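Local coordinates for nisin biosynthesis protein NisC (Lactococcus lactis subsp. lactis, PDB 2G0D), which catalyses the cyclisation step in nisin biosynthesis, closing the thioether rings of this lantibiotic, at residues K2-N7 and G378-L383; K306-A311 and I331-L336; H325-L330 and E351-N356; T370-G375 and T393-A398. All coordinates share one frame; numbering follows the deposited sequence.

How the contacts relate
From the N terminus, contact 1 brings helix 3-20 back against helix 376-387 and closes a loop of 370 residues, joining the start of the chain to a helix near its other end, consistent with closing the alpha toroid. Nested inside that loop are contact 2, which ties helix 298-314 to helix 327-341, and contact 3, which ties the front of helix 327-341 to helix 347-355. These two cross, because 325-330 precedes 331-336 while 351-356 follows it. Contact 4 opens at 370-375 after both have closed and ends at 393-398, crossing contact 1. Glu332 and Arg396 form a salt bridge between contacts 2 and 4.

Contact 1 of 4, residues K2-N7 and G378-L383; sequences KNIKRN and GCILVL
Ile4 and Ile380 meet methyl to methyl, CG2 of Ile4 lying 4.0 Å from CG2 of Ile380, and the two side chains run past each other in opposite directions. The other branch of Ile4, with CG1 opposite its carbonyl carbon (chi1 -70°), carries CD1 to within 4.0 Å of CB of Leu383. Ile4 in this way bridges two residues one turn apart on the partner helix. One turn further along its own helix, Asn7 adds its CB, 4.2 Å from Ile380 CD1. The contact joins helix 3-20, on the outside of the alpha toroid, to the inner helix 376-387, the segments running nearly antiparallel at 151° with axes 11.4 Å apart. Leu383 continues the apolar layer onto Phe353 of helix 347-355.

No hydrogen bond crosses between the two segments. Asn7 bends its amide back over the preceding turn, where ND2 gives a nearly straight bond of 2.7 Å to Asn3 O, and Asn3 O lies in the plane of the Asn7 side-chain amide. That carbonyl also takes the helical bond from Asn7 N, and the two donors reach it from opposite faces of its plane.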
# COMPACT_ATOMS: atom_id res chain seq x y z
N LYS A 2 1.65 -28.76 -1.90
CA LYS A 2 2.73 -28.86 -2.89
C LYS A 2 2.49 -27.96 -4.11
O LYS A 2 3.35 -27.89 -5.01
CB LYS A 2 2.89 -30.32 -3.38
CG LYS A 2 3.30 -31.32 -2.30
CD LYS A 2 3.06 -32.77 -2.74
CE LYS A 2 3.51 -33.77 -1.67
NZ LYS A 2 4.82 -34.40 -1.99
N ASN A 3 1.33 -27.31 -4.15
CA ASN A 3 0.98 -26.47 -5.29
C ASN A 3 1.63 -25.07 -5.36
O ASN A 3 1.72 -24.51 -6.45
CB ASN A 3 -0.54 -26.47 -5.55
CG ASN A 3 -1.30 -25.43 -4.76
OD1 ASN A 3 -0.97 -25.11 -3.61
ND2 ASN A 3 -2.36 -24.91 -5.38
N ILE A 4 2.09 -24.52 -4.23
CA ILE A 4 2.92 -23.31 -4.26
C ILE A 4 4.19 -23.56 -5.08
O ILE A 4 4.49 -22.81 -5.99
CB ILE A 4 3.21 -22.71 -2.85
CG1 ILE A 4 1.90 -22.12 -2.29
CG2 ILE A 4 4.31 -21.64 -2.92
CD1 ILE A 4 2.02 -21.22 -1.11
N LYS A 5 4.90 -24.65 -4.79
CA LYS A 5 6.13 -24.96 -5.50
C LYS A 5 5.93 -25.01 -7.04
O LYS A 5 6.64 -24.34 -7.78
CB LYS A 5 6.74 -26.27 -4.99
CG LYS A 5 8.17 -26.49 -5.40
CD LYS A 5 8.53 -27.90 -5.11
CE LYS A 5 9.98 -28.07 -4.92
NZ LYS A 5 10.35 -29.53 -5.05
N ARG A 6 4.96 -25.80 -7.50
CA ARG A 6 4.64 -25.85 -8.94
C ARG A 6 4.38 -24.47 -9.56
O ARG A 6 4.93 -24.12 -10.61
CB ARG A 6 3.43 -26.74 -9.17
CG ARG A 6 3.15 -27.02 -10.64
CD ARG A 6 2.15 -28.15 -10.82
NE ARG A 6 0.81 -27.73 -10.42
CZ ARG A 6 0.25 -28.01 -9.25
NH1 ARG A 6 0.91 -28.72 -8.33
NH2 ARG A 6 -0.98 -27.56 -8.99
N ASN A 7 3.53 -23.70 -8.91
CA ASN A 7 3.23 -22.35 -9.39
C ASN A 7 4.43 -21.39 -9.41
O ASN A 7 4.59 -20.62 -10.35
CB ASN A 7 2.05 -21.78 -8.61
CG ASN A 7 0.75 -22.34 -9.10
OD1 ASN A 7 0.22 -21.86 -10.11
ND2 ASN A 7 0.25 -23.42 -8.47
N GLY A 378 1.26 -12.03 -5.70
CA GLY A 378 0.75 -11.38 -4.50
C GLY A 378 -0.02 -12.37 -3.64
O GLY A 378 0.14 -12.42 -2.42
N CYS A 379 -0.87 -13.15 -4.31
CA CYS A 379 -1.66 -14.19 -3.67
C CYS A 379 -0.75 -15.24 -2.99
O CYS A 379 -1.00 -15.64 -1.85
CB CYS A 379 -2.57 -14.85 -4.71
SG CYS A 379 -3.69 -16.12 -4.10
N ILE A 380 0.28 -15.68 -3.70
CA ILE A 380 1.27 -16.63 -3.17
C ILE A 380 1.96 -16.06 -1.93
O ILE A 380 2.17 -16.78 -0.97
CB ILE A 380 2.31 -17.04 -4.26
CG1 ILE A 380 1.63 -17.89 -5.32
CG2 ILE A 380 3.51 -17.77 -3.65
CD1 ILE A 380 2.39 -18.03 -6.66
N LEU A 381 2.29 -14.77 -1.96
CA LEU A 381 2.88 -14.13 -0.78
C LEU A 381 1.98 -14.27 0.43
O LEU A 381 2.44 -14.65 1.51
CB LEU A 381 3.18 -12.64 -1.03
CG LEU A 381 4.61 -12.35 -1.52
CD1 LEU A 381 4.63 -11.03 -2.32
CD2 LEU A 381 5.57 -12.29 -0.36
N VAL A 382 0.70 -13.93 0.27
CA VAL A 382 -0.29 -14.07 1.34
C VAL A 382 -0.29 -15.51 1.85
O VAL A 382 -0.17 -15.74 3.06
CB VAL A 382 -1.72 -13.66 0.88
CG1 VAL A 382 -2.74 -13.83 2.00
CG2 VAL A 382 -1.76 -12.20 0.37
N LEU A 383 -0.43 -16.47 0.93
CA LEU A 383 -0.60 -17.87 1.31
C LEU A 383 0.67 -18.34 1.98
O LEU A 383 0.62 -19.13 2.89
CB LEU A 383 -0.90 -18.74 0.06
CG LEU A 383 -2.33 -18.66 -0.54
CD1 LEU A 383 -2.36 -19.24 -1.95
CD2 LEU A 383 -3.23 -19.49 0.37

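Contact 2 of 4, residues K306-A311 and I331-L336; sequences KILESA and IEICSL
Leu308 reaches across from helix 298-314 to Ile333 and Cys334 on helix 327-341, an outer helix of the alpha toroid packing against an inner one with purely apolar side-chain contact. The CB of Leu308 points toward the inner helix, and CG leaves it on the side opposite the backbone N (chi1 179°), carrying the fork straight out across the gap. CG comes first to sulfur, 4.1 Å from Cys334 SG. Beyond it the two methyls divide the work. CD1 leans over to Ile333, where it lies 4.2 Å from CG2. CD2 goes further in and meets both neighbours at once: it is 3.9 Å from Ile333 CG2 and also packs against the sulfur.

On the receiving side, Ile333 turns only its CG2 methyl to the leucine, the two side chains meeting at a slant. The thiol of Cys334 sits beside that residue's own backbone N (chi1 -64°), and its SG lies alongside the leucine fork. CD2 also approaches the helix backbone, so that Leu308 ends against the surface of the helix itself, between a methyl and a sulfur.

Two further helices take part around this point: Leu308 also touches Ser285 of helix 281-294, and Cys334 packs on Met350 of helix 347-355. CD2 of Leu308 stands 3.8 Å from Cys334 SG and equally close to the CA of the same cysteine.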
# COMPACT_ATOMS: atom_id res chain seq x y z
N LYS A 306 -14.73 -3.36 13.97
CA LYS A 306 -16.12 -3.43 13.54
C LYS A 306 -16.21 -3.16 12.04
O LYS A 306 -16.91 -3.87 11.33
CB LYS A 306 -16.99 -2.43 14.34
CG LYS A 306 -17.18 -2.80 15.83
CD LYS A 306 -18.29 -1.95 16.45
CE LYS A 306 -18.36 -2.05 17.97
NZ LYS A 306 -18.01 -3.39 18.54
N ILE A 307 -15.48 -2.15 11.56
CA ILE A 307 -15.42 -1.80 10.14
C ILE A 307 -14.91 -2.97 9.29
O ILE A 307 -15.47 -3.28 8.25
CB ILE A 307 -14.48 -0.59 9.87
CG1 ILE A 307 -15.02 0.70 10.53
CG2 ILE A 307 -14.31 -0.35 8.34
CD1 ILE A 307 -13.97 1.85 10.47
N LEU A 308 -13.83 -3.62 9.74
CA LEU A 308 -13.24 -4.69 8.94
C LEU A 308 -14.18 -5.90 8.97
O LEU A 308 -14.36 -6.58 7.97
CB LEU A 308 -11.85 -5.08 9.46
CG LEU A 308 -11.15 -6.23 8.70
CD1 LEU A 308 -11.06 -5.94 7.19
CD2 LEU A 308 -9.78 -6.54 9.29
N GLU A 309 -14.76 -6.14 10.13
CA GLU A 309 -15.61 -7.30 10.35
C GLU A 309 -16.85 -7.20 9.46
O GLU A 309 -17.27 -8.18 8.85
CB GLU A 309 -15.97 -7.44 11.82
CG GLU A 309 -16.44 -8.79 12.22
CD GLU A 309 -16.72 -8.93 13.73
OE1 GLU A 309 -16.75 -7.91 14.47
OE2 GLU A 309 -16.90 -10.10 14.16
N SER A 310 -17.39 -5.98 9.35
CA SER A 310 -18.51 -5.68 8.46
C SER A 310 -18.17 -6.01 7.03
O SER A 310 -19.00 -6.57 6.31
CB SER A 310 -18.87 -4.19 8.53
OG SER A 310 -20.14 -3.98 7.97
N ALA A 311 -16.97 -5.63 6.61
CA ALA A 311 -16.50 -5.88 5.25
C ALA A 311 -16.23 -7.36 4.99
O ALA A 311 -16.52 -7.86 3.92
CB ALA A 311 -15.26 -5.06 4.97
N ILE A 331 -7.94 -10.55 3.41
CA ILE A 331 -7.36 -11.54 4.28
C ILE A 331 -6.06 -11.05 4.95
O ILE A 331 -5.86 -11.21 6.16
CB ILE A 331 -7.19 -12.90 3.50
CG1 ILE A 331 -8.58 -13.53 3.25
CG2 ILE A 331 -6.31 -13.91 4.24
CD1 ILE A 331 -9.36 -13.99 4.53
N GLU A 332 -5.17 -10.44 4.19
CA GLU A 332 -3.92 -9.97 4.74
C GLU A 332 -4.07 -8.84 5.76
O GLU A 332 -3.26 -8.71 6.70
CB GLU A 332 -2.94 -9.55 3.63
CG GLU A 332 -1.52 -9.39 4.19
CD GLU A 332 -0.86 -10.72 4.56
OE1 GLU A 332 -1.32 -11.76 4.05
OE2 GLU A 332 0.14 -10.74 5.33
N ILE A 333 -5.07 -7.99 5.52
CA ILE A 333 -5.46 -6.99 6.51
C ILE A 333 -5.96 -7.63 7.82
O ILE A 333 -5.56 -7.19 8.90
CB ILE A 333 -6.52 -6.03 5.93
CG1 ILE A 333 -5.93 -5.24 4.77
CG2 ILE A 333 -7.00 -5.08 7.03
CD1 ILE A 333 -6.98 -4.70 3.79
N CYS A 334 -6.82 -8.66 7.72
CA CYS A 334 -7.26 -9.41 8.91
C CYS A 334 -6.07 -10.01 9.65
O CYS A 334 -6.04 -10.05 10.88
CB CYS A 334 -8.20 -10.55 8.54
SG CYS A 334 -9.76 -10.03 7.81
N SER A 335 -5.10 -10.50 8.90
CA SER A 335 -3.96 -11.15 9.51
C SER A 335 -3.12 -10.09 10.28
O SER A 335 -2.56 -10.37 11.36
CB SER A 335 -3.15 -11.85 8.43
OG SER A 335 -2.06 -12.52 9.01
N LEU A 336 -3.05 -8.89 9.72
CA LEU A 336 -2.41 -7.78 10.41
C LEU A 336 -3.15 -7.35 11.69
O LEU A 336 -2.51 -7.20 12.73
CB LEU A 336 -2.14 -6.57 9.49
CG LEU A 336 -1.60 -5.49 10.43
CD1 LEU A 336 -0.07 -5.48 10.53
CD2 LEU A 336 -2.17 -4.14 10.15

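Contact 3 of 4, residues H325-L330 and E351-N356. With ZN (zinc ion), chain B.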
# COMPACT_ATOMS: atom_id res chain seq x y z
N HIS A 325 -7.71 -5.15 -5.07
CA HIS A 325 -9.13 -5.05 -4.75
C HIS A 325 -9.79 -6.43 -4.77
O HIS A 325 -10.94 -6.56 -5.17
CB HIS A 325 -9.84 -4.04 -5.68
CG HIS A 325 -9.37 -4.07 -7.10
ND1 HIS A 325 -8.37 -3.24 -7.57
CD2 HIS A 325 -9.78 -4.81 -8.16
CE1 HIS A 325 -8.19 -3.47 -8.87
NE2 HIS A 325 -9.04 -4.41 -9.25
N GLY A 326 -9.05 -7.45 -4.34
CA GLY A 326 -9.59 -8.80 -4.23
C GLY A 326 -9.50 -9.34 -2.81
O GLY A 326 -9.15 -8.63 -1.86
N TYR A 327 -9.81 -10.61 -2.68
CA TYR A 327 -9.97 -11.22 -1.37
C TYR A 327 -8.64 -11.46 -0.60
O TYR A 327 -8.64 -11.43 0.65
CB TYR A 327 -10.80 -12.51 -1.51
CG TYR A 327 -11.40 -12.95 -0.19
CD1 TYR A 327 -12.24 -12.12 0.53
CD2 TYR A 327 -11.08 -14.20 0.35
CE1 TYR A 327 -12.80 -12.53 1.75
CE2 TYR A 327 -11.62 -14.60 1.57
CZ TYR A 327 -12.47 -13.76 2.26
OH TYR A 327 -12.98 -14.16 3.48
N SER A 328 -7.53 -11.70 -1.31
CA SER A 328 -6.24 -11.88 -0.61
C SER A 328 -5.84 -10.61 0.16
O SER A 328 -5.24 -10.68 1.25
CB SER A 328 -5.12 -12.34 -1.55
OG SER A 328 -5.32 -13.71 -1.90
N GLY A 329 -6.19 -9.44 -0.38
CA GLY A 329 -5.89 -8.18 0.33
C GLY A 329 -6.67 -8.04 1.61
O GLY A 329 -6.12 -7.66 2.62
N LEU A 330 -7.96 -8.37 1.58
CA LEU A 330 -8.83 -8.39 2.79
C LEU A 330 -8.27 -9.34 3.84
O LEU A 330 -8.13 -9.00 5.02
CB LEU A 330 -10.25 -8.83 2.37
CG LEU A 330 -11.25 -7.70 2.05
CD1 LEU A 330 -10.76 -6.83 0.91
CD2 LEU A 330 -12.69 -8.20 1.79
N GLU A 351 -9.09 -19.00 8.30
CA GLU A 351 -9.12 -20.48 8.20
C GLU A 351 -9.73 -20.94 6.87
O GLU A 351 -9.17 -21.77 6.18
CB GLU A 351 -9.85 -21.14 9.39
CG GLU A 351 -9.16 -20.95 10.77
CD GLU A 351 -10.08 -21.29 11.98
OE1 GLU A 351 -10.36 -22.50 12.21
OE2 GLU A 351 -10.50 -20.36 12.72
N GLU A 352 -10.87 -20.36 6.52
CA GLU A 352 -11.58 -20.73 5.29
C GLU A 352 -10.77 -20.45 4.02
O GLU A 352 -10.74 -21.27 3.09
CB GLU A 352 -12.96 -20.06 5.28
CG GLU A 352 -13.50 -19.62 3.93
CD GLU A 352 -14.89 -18.95 4.03
OE1 GLU A 352 -15.02 -17.85 4.65
OE2 GLU A 352 -15.84 -19.56 3.47
N PHE A 353 -10.08 -19.30 4.00
CA PHE A 353 -9.18 -18.94 2.90
C PHE A 353 -8.04 -19.95 2.75
O PHE A 353 -7.66 -20.32 1.63
CB PHE A 353 -8.63 -17.54 3.16
CG PHE A 353 -7.57 -17.07 2.17
CD1 PHE A 353 -7.93 -16.39 1.01
CD2 PHE A 353 -6.20 -17.24 2.46
CE1 PHE A 353 -6.95 -15.89 0.14
CE2 PHE A 353 -5.21 -16.74 1.58
CZ PHE A 353 -5.59 -16.07 0.42
N ASN A 354 -7.48 -20.39 3.87
CA ASN A 354 -6.37 -21.32 3.79
C ASN A 354 -6.81 -22.73 3.43
O ASN A 354 -6.09 -23.43 2.74
CB ASN A 354 -5.55 -21.27 5.07
CG ASN A 354 -4.74 -19.98 5.16
OD1 ASN A 354 -5.09 -19.06 5.88
ND2 ASN A 354 -3.68 -19.90 4.37
N VAL A 355 -8.02 -23.11 3.85
CA VAL A 355 -8.61 -24.39 3.43
C VAL A 355 -8.81 -24.39 1.91
O VAL A 355 -8.52 -25.38 1.25
CB VAL A 355 -9.93 -24.70 4.19
CG1 VAL A 355 -10.74 -25.82 3.50
CG2 VAL A 355 -9.62 -25.09 5.61
N ASN A 356 -9.25 -23.25 1.37
CA ASN A 356 -9.54 -23.10 -0.05
C ASN A 356 -8.34 -22.79 -0.95
O ASN A 356 -8.52 -22.42 -2.11
CB ASN A 356 -10.62 -22.02 -0.25
CG ASN A 356 -12.00 -22.46 0.28
OD1 ASN A 356 -12.31 -23.65 0.28
ND2 ASN A 356 -12.81 -21.50 0.73
ZN ZN B . -7.37 -1.79 -6.38
O HOH W 1 -12.65 -16.57 4.14
O HOH W 2 -7.04 -0.20 -7.83
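Tyr327 and Phe353 both carry CG opposite the backbone N, with chi1 at -161° for Tyr327 and 174° for Phe353, and these torsions send the two rings across the gap between helix 327-341 and helix 347-355. This is inner-to-outer helix packing in the wall of the alpha toroid. The rings slide past each other in opposite directions; CD2 of Tyr327 lies 3.9 Å from CD1 of Phe353.

Phe353 pushes farther in, until its edge meets Ser328. The hydroxyl OG of that serine lies near the ring plane, 3.3 Å from CZ of Phe353, but its hydrogen-bonding partner is the carbonyl of Tyr321. Val382 of helix 376-387 also touches the phenylalanine.

At the outer end the join is polar and indirect. Tyr327 OH and Glu352 OE1 are 4.4 Å apart, too far for a direct bond, and one water fills the step. It accepts from Tyr327 OH at 2.5 Å, lying in the plane of the tyrosine ring, and donates to Glu352 OE1 at 2.7 Å.

The inner end of the same segment leads to the metal. Just before the glycine that precedes the helix, His325 joins Cys278 and Cys324 as zinc ligands, as in the lanthionine cyclase family, where the metal probably activates the cysteine thiol of the substrate. Zinc is 2.1 Å from His325 ND1, and a water at 2.2 Å takes the fourth position.

Contact 4 of 4, residues T370-G375 and T393-A398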
# COMPACT_ATOMS: atom_id res chain seq x y z
N THR A 370 1.48 -12.05 -13.45
CA THR A 370 2.18 -12.75 -12.39
C THR A 370 2.58 -11.84 -11.25
O THR A 370 3.09 -12.32 -10.25
CB THR A 370 3.47 -13.43 -12.90
OG1 THR A 370 4.38 -12.42 -13.40
CG2 THR A 370 3.15 -14.46 -13.96
N GLY A 371 2.34 -10.54 -11.40
CA GLY A 371 2.87 -9.52 -10.52
C GLY A 371 2.17 -9.37 -9.17
O GLY A 371 1.15 -10.02 -8.88
N PHE A 372 2.72 -8.48 -8.36
CA PHE A 372 2.37 -8.39 -6.96
C PHE A 372 0.97 -7.88 -6.75
O PHE A 372 0.14 -8.52 -6.07
CB PHE A 372 3.35 -7.48 -6.23
CG PHE A 372 2.92 -7.14 -4.84
CD1 PHE A 372 2.85 -8.13 -3.86
CD2 PHE A 372 2.57 -5.82 -4.51
CE1 PHE A 372 2.43 -7.80 -2.56
CE2 PHE A 372 2.13 -5.50 -3.25
CZ PHE A 372 2.08 -6.48 -2.26
N LEU A 373 0.69 -6.72 -7.36
CA LEU A 373 -0.47 -5.96 -6.97
C LEU A 373 -1.77 -6.64 -7.41
O LEU A 373 -2.76 -6.70 -6.66
CB LEU A 373 -0.34 -4.50 -7.47
CG LEU A 373 -1.40 -3.50 -7.00
CD1 LEU A 373 -1.53 -3.44 -5.47
CD2 LEU A 373 -1.16 -2.09 -7.58
N GLU A 374 -1.77 -7.14 -8.64
CA GLU A 374 -2.97 -7.77 -9.19
C GLU A 374 -2.76 -9.23 -9.52
O GLU A 374 -3.74 -9.96 -9.72
CB GLU A 374 -3.44 -7.01 -10.44
CG GLU A 374 -3.82 -5.57 -10.10
CD GLU A 374 -4.78 -4.95 -11.09
OE1 GLU A 374 -5.01 -5.54 -12.15
OE2 GLU A 374 -5.32 -3.87 -10.80
N GLY A 375 -1.49 -9.64 -9.57
CA GLY A 375 -1.13 -10.91 -10.19
C GLY A 375 -1.05 -12.03 -9.18
O GLY A 375 -1.25 -11.81 -7.97
N THR A 393 11.10 -10.67 4.34
CA THR A 393 11.17 -9.42 3.57
C THR A 393 10.29 -8.37 4.20
O THR A 393 9.52 -8.67 5.11
CB THR A 393 10.65 -9.61 2.11
OG1 THR A 393 9.24 -9.83 2.12
CG2 THR A 393 11.34 -10.80 1.40
N TYR A 394 10.34 -7.15 3.65
CA TYR A 394 9.43 -6.08 4.08
C TYR A 394 8.26 -5.88 3.14
O TYR A 394 7.73 -4.76 3.03
CB TYR A 394 10.19 -4.75 4.32
CG TYR A 394 11.26 -4.85 5.40
CD1 TYR A 394 10.97 -4.53 6.72
CD2 TYR A 394 12.54 -5.28 5.09
CE1 TYR A 394 11.95 -4.64 7.73
CE2 TYR A 394 13.53 -5.41 6.07
CZ TYR A 394 13.23 -5.08 7.39
OH TYR A 394 14.24 -5.19 8.34
N TRP A 395 7.83 -6.93 2.45
CA TRP A 395 6.76 -6.79 1.43
C TRP A 395 5.50 -6.11 1.94
O TRP A 395 4.85 -5.35 1.20
CB TRP A 395 6.37 -8.14 0.80
CG TRP A 395 5.61 -9.11 1.69
CD1 TRP A 395 6.15 -9.93 2.67
CD2 TRP A 395 4.20 -9.42 1.65
NE1 TRP A 395 5.16 -10.70 3.23
CE2 TRP A 395 3.96 -10.41 2.63
CE3 TRP A 395 3.12 -8.96 0.87
CZ2 TRP A 395 2.68 -10.95 2.86
CZ3 TRP A 395 1.85 -9.50 1.10
CH2 TRP A 395 1.64 -10.48 2.09
N ARG A 396 5.13 -6.39 3.19
CA ARG A 396 3.91 -5.82 3.82
C ARG A 396 3.86 -4.30 3.91
O ARG A 396 2.77 -3.71 3.95
CB ARG A 396 3.71 -6.42 5.23
CG ARG A 396 3.05 -7.78 5.21
CD ARG A 396 3.10 -8.50 6.60
NE ARG A 396 2.45 -9.83 6.51
CZ ARG A 396 2.58 -10.83 7.38
NH1 ARG A 396 1.92 -11.97 7.12
NH2 ARG A 396 3.34 -10.73 8.49
N GLN A 397 5.06 -3.69 3.95
CA GLN A 397 5.21 -2.24 3.95
C GLN A 397 4.50 -1.60 2.78
O GLN A 397 3.96 -0.50 2.89
CB GLN A 397 6.70 -1.85 3.90
CG GLN A 397 7.04 -0.47 4.49
CD GLN A 397 6.93 -0.43 6.05
OE1 GLN A 397 7.07 0.64 6.69
NE2 GLN A 397 6.69 -1.58 6.64
N ALA A 398 4.52 -2.28 1.64
CA ALA A 398 3.93 -1.76 0.41
C ALA A 398 2.40 -1.64 0.50
O ALA A 398 1.78 -0.92 -0.29
CB ALA A 398 4.31 -2.66 -0.76
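Thr393 OG1 is held by two partners: it accepts a bond from the backbone N of Trp395, the residue that packs on Phe372, and it is hydrogen-bonded to OE2 of Glu46. The first of these, 3.2 Å from Trp395 N to Thr393 OG1 with an N-H...O angle of 158°, forms an ST turn leading into the 3-10 segment 395-398.

From that turn the indole is sent toward 370-375 with CG wedged between its own backbone N and carbonyl carbon (chi1 71°). It meets Phe372 edge to edge. CE1 of Phe372 lies 3.7 Å from CE3 of Trp395, each atom near the plane of the other ring, while the two side chains cross at about a right angle. One turn on, Ala398 lends a looser touch, its CB being 4.4 Å from Phe372 CE2. The indole has a cover of its own as well: CG of Arg396 rides 3.8 Å above the plane, over the middle of the ring, and the guanidinium beyond it forms salt bridges with Glu332 and Asp403.

The two loops flank helix 376-387 in the chain, near the middle of the alpha toroid, with the nearest part of the Phe372 side chain about 11 Å from the zinc ion. Leu381 of that helix touches both aromatic rings, and Leu42 of helix 37-45 packs on Trp395, while Leu90 of helix 85-92 lies against Ala398.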